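PDB 1DYP: kappa-carrageenase from Pseudoalteromonas carrageenovora, which hydrolyses internal beta-1,4 linkages between D-galactose 4-sulfate and 3,6-anhydro-D-galactose in kappa-carrageenan. Local coordinates for residues 37-47 against 60-68. The protein carries 1 engineered substitution. Numbering follows the deposited sequence.
Sequences NYGVWSWKNEN and KRESHQRTF
R66, on strand 54-70, reaches across to G39, W41 and S42. With CG between its backbone N and carbonyl carbon (chi1 67°), the chain runs out extended to NE. R66 NH2 donates to W41 O at 3.0 Å, nearly straight at 166° and in the guanidinium plane. The same NH2 makes a weaker, more bent bond to G39 O. NE gives weak bonds to W41 O and S42 OG. N37 CB lies over one face of the group, 3.6 Å from R66 NE. R66 NH1 turns back to T67 O of its own strand (3.0 Å), which helps to fix the plane. Replacing R66 by alanine would be likely to leave the G39 and W41 carbonyls without this donor, and N37 CB without the flat group beneath it.

S42 OG also hydrogen-bonds H64 NE2 (2.7 Å) at the edge of the ring; either could be the donor. The other ring nitrogen, ND1, donates to E62 O, so the imidazole is held at both ends.

K60 carries the far end of the contact. Its extended chain crosses E46 at about a right angle, and K60 NZ makes a weak, charge-assisted hydrogen bond to E46 OE2 (3.0 Å). That oxygen also binds a cadmium ion.

Both strands pair with strand 75-95 of the GH16 fold, and W41 packs on R234, a substrate-recognition residue. Polar side chains thus tie segment 37-47 to strand 54-70: an arginine on main-chain oxygens at one end, opposite charges beside cadmium at the other.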
ATOM      1  N   ASN A  37       3.359 -13.721   0.204  1.00 12.86           N
ATOM      2  CA  ASN A  37       3.867 -13.143   1.441  1.00 13.07           C
ATOM      3  C   ASN A  37       5.187 -12.410   1.293  1.00 13.13           C
ATOM      4  O   ASN A  37       5.985 -12.693   0.403  1.00 13.54           O
ATOM      5  CB  ASN A  37       4.022 -14.222   2.513  1.00 13.05           C
ATOM      6  CG  ASN A  37       2.692 -14.757   2.995  1.00 13.20           C
ATOM      7  OD1 ASN A  37       1.789 -13.990   3.328  1.00 13.32           O
ATOM      8  ND2 ASN A  37       2.565 -16.078   3.045  1.00 13.09           N
ATOM      9  N   TYR A  38       5.397 -11.457   2.190  1.00 13.05           N
ATOM     10  CA  TYR A  38       6.614 -10.665   2.228  1.00 12.82           C
ATOM     11  C   TYR A  38       6.657  -9.978   3.584  1.00 12.45           C
ATOM     12  O   TYR A  38       5.754 -10.166   4.402  1.00 12.39           O
ATOM     13  CB  TYR A  38       6.639  -9.657   1.076  1.00 13.28           C
ATOM     14  CG  TYR A  38       5.371  -8.856   0.895  1.00 13.95           C
ATOM     15  CD1 TYR A  38       5.127  -7.711   1.652  1.00 14.25           C
ATOM     16  CD2 TYR A  38       4.416  -9.239  -0.048  1.00 14.14           C
ATOM     17  CE1 TYR A  38       3.963  -6.964   1.469  1.00 14.49           C
ATOM     18  CE2 TYR A  38       3.250  -8.502  -0.235  1.00 14.44           C
ATOM     19  CZ  TYR A  38       3.031  -7.368   0.524  1.00 14.55           C
ATOM     20  OH  TYR A  38       1.881  -6.637   0.332  1.00 15.07           O
ATOM     21  N   GLY A  39       7.697  -9.194   3.838  1.00 11.70           N
ATOM     22  CA  GLY A  39       7.797  -8.546   5.131  1.00 11.09           C
ATOM     23  C   GLY A  39       8.018  -9.604   6.197  1.00 10.57           C
ATOM     24  O   GLY A  39       8.565 -10.672   5.912  1.00 10.51           O
ATOM     25  N   VAL A  40       7.589  -9.326   7.423  1.00  9.98           N
ATOM     26  CA  VAL A  40       7.767 -10.279   8.511  1.00  9.49           C
ATOM     27  C   VAL A  40       6.441 -10.713   9.118  1.00  9.12           C
ATOM     28  O   VAL A  40       6.307 -10.872  10.328  1.00  9.14           O
ATOM     29  CB  VAL A  40       8.673  -9.702   9.609  1.00  9.53           C
ATOM     30  CG1 VAL A  40      10.070  -9.500   9.050  1.00  9.97           C
ATOM     31  CG2 VAL A  40       8.108  -8.383  10.123  1.00  9.85           C
ATOM     32  N   TRP A  41       5.455 -10.891   8.253  1.00  8.71           N
ATOM     33  CA  TRP A  41       4.137 -11.341   8.671  1.00  8.38           C
ATOM     34  C   TRP A  41       3.611 -12.154   7.509  1.00  8.26           C
ATOM     35  O   TRP A  41       4.248 -12.227   6.463  1.00  8.22           O
ATOM     36  CB  TRP A  41       3.217 -10.147   8.937  1.00  8.41           C
ATOM     37  CG  TRP A  41       3.085  -9.229   7.764  1.00  8.18           C
ATOM     38  CD1 TRP A  41       2.209  -9.345   6.723  1.00  8.37           C
ATOM     39  CD2 TRP A  41       3.905  -8.094   7.476  1.00  8.20           C
ATOM     40  NE1 TRP A  41       2.438  -8.351   5.800  1.00  8.37           N
ATOM     41  CE2 TRP A  41       3.474  -7.569   6.237  1.00  8.20           C
ATOM     42  CE3 TRP A  41       4.968  -7.468   8.143  1.00  8.08           C
ATOM     43  CZ2 TRP A  41       4.070  -6.446   5.650  1.00  8.41           C
ATOM     44  CZ3 TRP A  41       5.562  -6.348   7.559  1.00  8.26           C
ATOM     45  CH2 TRP A  41       5.108  -5.850   6.324  1.00  8.09           C
ATOM     46  N   SER A  42       2.464 -12.787   7.694  1.00  8.17           N
ATOM     47  CA  SER A  42       1.873 -13.559   6.621  1.00  8.09           C
ATOM     48  C   SER A  42       0.435 -13.110   6.475  1.00  8.09           C
ATOM     49  O   SER A  42      -0.218 -12.756   7.455  1.00  7.91           O
ATOM     50  CB  SER A  42       1.925 -15.056   6.931  1.00  8.02           C
ATOM     51  OG  SER A  42       3.265 -15.507   7.012  1.00  8.07           O
ATOM     52  N   TRP A  43      -0.046 -13.106   5.241  1.00  8.14           N
ATOM     53  CA  TRP A  43      -1.420 -12.719   4.980  1.00  8.46           C
ATOM     54  C   TRP A  43      -2.323 -13.911   5.251  1.00  8.79           C
ATOM     55  O   TRP A  43      -1.960 -15.052   4.970  1.00  9.02           O
ATOM     56  CB  TRP A  43      -1.594 -12.308   3.519  1.00  8.21           C
ATOM     57  CG  TRP A  43      -0.666 -11.238   3.067  1.00  7.96           C
ATOM     58  CD1 TRP A  43       0.264 -11.333   2.076  1.00  8.13           C
ATOM     59  CD2 TRP A  43      -0.600  -9.894   3.557  1.00  7.86           C
ATOM     60  NE1 TRP A  43       0.905 -10.130   1.911  1.00  7.98           N
ATOM     61  CE2 TRP A  43       0.395  -9.228   2.809  1.00  7.83           C
ATOM     62  CE3 TRP A  43      -1.287  -9.186   4.556  1.00  7.54           C
ATOM     63  CZ2 TRP A  43       0.724  -7.885   3.024  1.00  7.71           C
ATOM     64  CZ3 TRP A  43      -0.960  -7.847   4.771  1.00  7.57           C
ATOM     65  CH2 TRP A  43       0.039  -7.211   4.005  1.00  7.75           C
ATOM     66  N   LYS A  44      -3.498 -13.646   5.802  1.00  8.90           N
ATOM     67  CA  LYS A  44      -4.462 -14.703   6.062  1.00  9.35           C
ATOM     68  C   LYS A  44      -5.826 -14.199   5.632  1.00  9.42           C
ATOM     69  O   LYS A  44      -6.246 -13.105   6.016  1.00  8.94           O
ATOM     70  CB  LYS A  44      -4.490 -15.083   7.543  1.00  9.76           C
ATOM     71  CG  LYS A  44      -3.206 -15.727   8.052  1.00 10.19           C
ATOM     72  CD  LYS A  44      -2.925 -17.062   7.380  1.00 10.68           C
ATOM     73  CE  LYS A  44      -1.649 -17.686   7.934  0.50 10.64           C
ATOM     74  NZ  LYS A  44      -1.346 -19.021   7.340  0.50 10.84           N
ATOM     75  N   ASN A  45      -6.504 -14.998   4.816  1.00  9.64           N
ATOM     76  CA  ASN A  45      -7.826 -14.648   4.322  1.00 10.14           C
ATOM     77  C   ASN A  45      -8.772 -14.274   5.458  1.00 10.22           C
ATOM     78  O   ASN A  45      -9.589 -13.366   5.317  1.00 10.10           O
ATOM     79  CB  ASN A  45      -8.409 -15.821   3.530  1.00 10.55           C
ATOM     80  CG  ASN A  45      -9.827 -15.567   3.075  1.00 11.20           C
ATOM     81  OD1 ASN A  45     -10.110 -14.568   2.413  1.00 11.45           O
ATOM     82  ND2 ASN A  45     -10.734 -16.473   3.428  1.00 11.92           N
ATOM     83  N   GLU A  46      -8.658 -14.963   6.589  1.00 10.37           N
ATOM     84  CA  GLU A  46      -9.538 -14.682   7.714  1.00 10.70           C
ATOM     85  C   GLU A  46      -9.282 -13.326   8.360  1.00 10.55           C
ATOM     86  O   GLU A  46     -10.107 -12.841   9.138  1.00 10.79           O
ATOM     87  CB  GLU A  46      -9.443 -15.793   8.769  1.00 11.24           C
ATOM     88  CG  GLU A  46      -8.171 -15.806   9.597  1.00 11.94           C
ATOM     89  CD  GLU A  46      -8.235 -16.817  10.731  1.00 12.79           C
ATOM     90  OE1 GLU A  46      -8.270 -18.032  10.448  0.50 12.72           O
ATOM     91  OE2 GLU A  46      -8.256 -16.396  11.906  0.50 12.88           O
ATOM     92  N   ASN A  47      -8.148 -12.709   8.039  1.00 10.37           N
ATOM     93  CA  ASN A  47      -7.823 -11.402   8.599  1.00 10.26           C
ATOM     94  C   ASN A  47      -8.487 -10.282   7.809  1.00  9.96           C
ATOM     95  O   ASN A  47      -8.367  -9.109   8.153  1.00  9.66           O
ATOM     96  CB  ASN A  47      -6.307 -11.194   8.638  1.00 10.45           C
ATOM     97  CG  ASN A  47      -5.650 -11.948   9.775  1.00 11.08           C
ATOM     98  OD1 ASN A  47      -4.427 -12.045   9.846  1.00 11.83           O
ATOM     99  ND2 ASN A  47      -6.463 -12.475  10.680  1.00 11.57           N
ATOM    100  N   LYS A  60      -2.949  -9.504  13.672  1.00  7.97           N
ATOM    101  CA  LYS A  60      -3.079 -10.247  14.915  1.00  8.41           C
ATOM    102  C   LYS A  60      -1.736 -10.773  15.375  1.00  8.23           C
ATOM    103  O   LYS A  60      -0.845 -11.026  14.564  1.00  7.86           O
ATOM    104  CB  LYS A  60      -3.988 -11.463  14.719  1.00  9.14           C
ATOM    105  CG  LYS A  60      -5.367 -11.202  14.153  1.00 10.54           C
ATOM    106  CD  LYS A  60      -6.093 -12.534  13.977  1.00 11.75           C
ATOM    107  CE  LYS A  60      -7.492 -12.363  13.403  1.00 12.54           C
ATOM    108  NZ  LYS A  60      -8.156 -13.687  13.186  1.00 13.27           N
ATOM    109  N   ARG A  61      -1.590 -10.927  16.685  1.00  8.11           N
ATOM    110  CA  ARG A  61      -0.380 -11.524  17.215  1.00  8.38           C
ATOM    111  C   ARG A  61      -0.681 -12.996  16.950  1.00  8.61           C
ATOM    112  O   ARG A  61      -1.628 -13.554  17.509  1.00  8.65           O
ATOM    113  CB  ARG A  61      -0.257 -11.271  18.715  1.00  8.22           C
ATOM    114  CG  ARG A  61       0.854 -12.064  19.385  1.00  8.23           C
ATOM    115  CD  ARG A  61       2.250 -11.616  18.965  1.00  7.99           C
ATOM    116  NE  ARG A  61       3.251 -12.381  19.702  1.00  7.77           N
ATOM    117  CZ  ARG A  61       3.643 -13.610  19.384  1.00  7.58           C
ATOM    118  NH1 ARG A  61       3.136 -14.220  18.320  1.00  7.72           N
ATOM    119  NH2 ARG A  61       4.508 -14.251  20.161  1.00  7.96           N
ATOM    120  N   GLU A  62       0.098 -13.613  16.070  1.00  8.73           N
ATOM    121  CA  GLU A  62      -0.123 -15.006  15.723  1.00  9.04           C
ATOM    122  C   GLU A  62       1.168 -15.673  15.292  1.00  8.89           C
ATOM    123  O   GLU A  62       1.650 -15.459  14.181  1.00  8.94           O
ATOM    124  CB  GLU A  62      -1.168 -15.103  14.606  1.00  9.74           C
ATOM    125  CG  GLU A  62      -1.265 -16.472  13.968  1.00 10.44           C
ATOM    126  CD  GLU A  62      -2.514 -16.650  13.127  1.00 11.33           C
ATOM    127  OE1 GLU A  62      -3.094 -15.643  12.667  1.00 11.54           O
ATOM    128  OE2 GLU A  62      -2.908 -17.817  12.921  0.80 11.95           O
ATOM    129  N   SER A  63       1.732 -16.478  16.186  1.00  8.70           N
ATOM    130  CA  SER A  63       2.966 -17.178  15.886  1.00  8.88           C
ATOM    131  C   SER A  63       2.740 -18.205  14.795  1.00  8.94           C
ATOM    132  O   SER A  63       1.712 -18.873  14.759  1.00  9.08           O
ATOM    133  CB  SER A  63       3.500 -17.876  17.132  1.00  8.80           C
ATOM    134  OG  SER A  63       3.839 -16.926  18.123  1.00  8.91           O
ATOM    135  N   HIS A  64       3.711 -18.313  13.901  1.00  8.89           N
ATOM    136  CA  HIS A  64       3.641 -19.266  12.808  1.00  9.06           C
ATOM    137  C   HIS A  64       5.001 -19.286  12.143  1.00  9.37           C
ATOM    138  O   HIS A  64       5.913 -18.565  12.549  1.00  9.54           O
ATOM    139  CB  HIS A  64       2.567 -18.849  11.793  1.00  8.79           C
ATOM    140  CG  HIS A  64       2.871 -17.574  11.065  1.00  8.54           C
ATOM    141  ND1 HIS A  64       2.815 -16.336  11.669  1.00  8.54           N
ATOM    142  CD2 HIS A  64       3.217 -17.346   9.776  1.00  8.37           C
ATOM    143  CE1 HIS A  64       3.112 -15.401  10.783  1.00  8.37           C
ATOM    144  NE2 HIS A  64       3.360 -15.988   9.625  1.00  8.36           N
ATOM    145  N   GLN A  65       5.143 -20.127  11.131  1.00  9.79           N
ATOM    146  CA  GLN A  65       6.395 -20.204  10.404  1.00 10.05           C
ATOM    147  C   GLN A  65       6.101 -20.295   8.926  1.00  9.99           C
ATOM    148  O   GLN A  65       5.008 -20.693   8.519  1.00  9.88           O
ATOM    149  CB  GLN A  65       7.214 -21.426  10.838  1.00 10.57           C
ATOM    150  CG  GLN A  65       6.499 -22.763  10.686  1.00 11.66           C
ATOM    151  CD  GLN A  65       6.298 -23.191   9.240  1.00 12.26           C
ATOM    152  OE1 GLN A  65       5.327 -23.887   8.921  1.00 13.09           O
ATOM    153  NE2 GLN A  65       7.217 -22.799   8.363  1.00 12.46           N
ATOM    154  N   ARG A  66       7.080 -19.894   8.129  1.00 10.05           N
ATOM    155  CA  ARG A  66       6.975 -19.966   6.682  1.00  9.97           C
ATOM    156  C   ARG A  66       8.361 -19.749   6.118  1.00 10.10           C
ATOM    157  O   ARG A  66       9.261 -19.295   6.827  1.00 10.11           O
ATOM    158  CB  ARG A  66       6.018 -18.901   6.125  1.00 10.01           C
ATOM    159  CG  ARG A  66       6.464 -17.447   6.275  1.00 10.00           C
ATOM    160  CD  ARG A  66       5.676 -16.582   5.291  1.00  9.87           C
ATOM    161  NE  ARG A  66       5.809 -15.139   5.499  1.00  9.54           N
ATOM    162  CZ  ARG A  66       6.868 -14.409   5.159  1.00  9.64           C
ATOM    163  NH1 ARG A  66       7.924 -14.974   4.585  1.00  9.91           N
ATOM    164  NH2 ARG A  66       6.857 -13.098   5.367  1.00  9.45           N
ATOM    165  N   THR A  67       8.549 -20.101   4.852  1.00 10.32           N
ATOM    166  CA  THR A  67       9.845 -19.881   4.239  1.00 10.65           C
ATOM    167  C   THR A  67      10.019 -18.369   4.232  1.00 10.47           C
ATOM    168  O   THR A  67       9.085 -17.623   3.929  1.00 10.19           O
ATOM    169  CB  THR A  67       9.901 -20.447   2.811  1.00 11.13           C
ATOM    170  OG1 THR A  67       9.954 -21.877   2.876  1.00 12.76           O
ATOM    171  CG2 THR A  67      11.135 -19.952   2.091  1.00 11.46           C
ATOM    172  N   PHE A  68      11.218 -17.925   4.585  1.00 10.31           N
ATOM    173  CA  PHE A  68      11.518 -16.505   4.679  1.00 10.34           C
ATOM    174  C   PHE A  68      12.777 -16.160   3.899  1.00 10.47           C
ATOM    175  O   PHE A  68      13.787 -16.854   4.004  1.00 10.74           O
ATOM    176  CB  PHE A  68      11.706 -16.163   6.157  1.00 10.06           C
ATOM    177  CG  PHE A  68      12.115 -14.745   6.425  1.00  9.86           C
ATOM    178  CD1 PHE A  68      11.180 -13.717   6.388  1.00  9.80           C
ATOM    179  CD2 PHE A  68      13.430 -14.445   6.766  1.00  9.95           C
ATOM    180  CE1 PHE A  68      11.545 -12.408   6.695  1.00  9.81           C
ATOM    181  CE2 PHE A  68      13.807 -13.135   7.075  1.00  9.88           C
ATOM    182  CZ  PHE A  68      12.856 -12.117   7.040  1.00  9.67           C
TER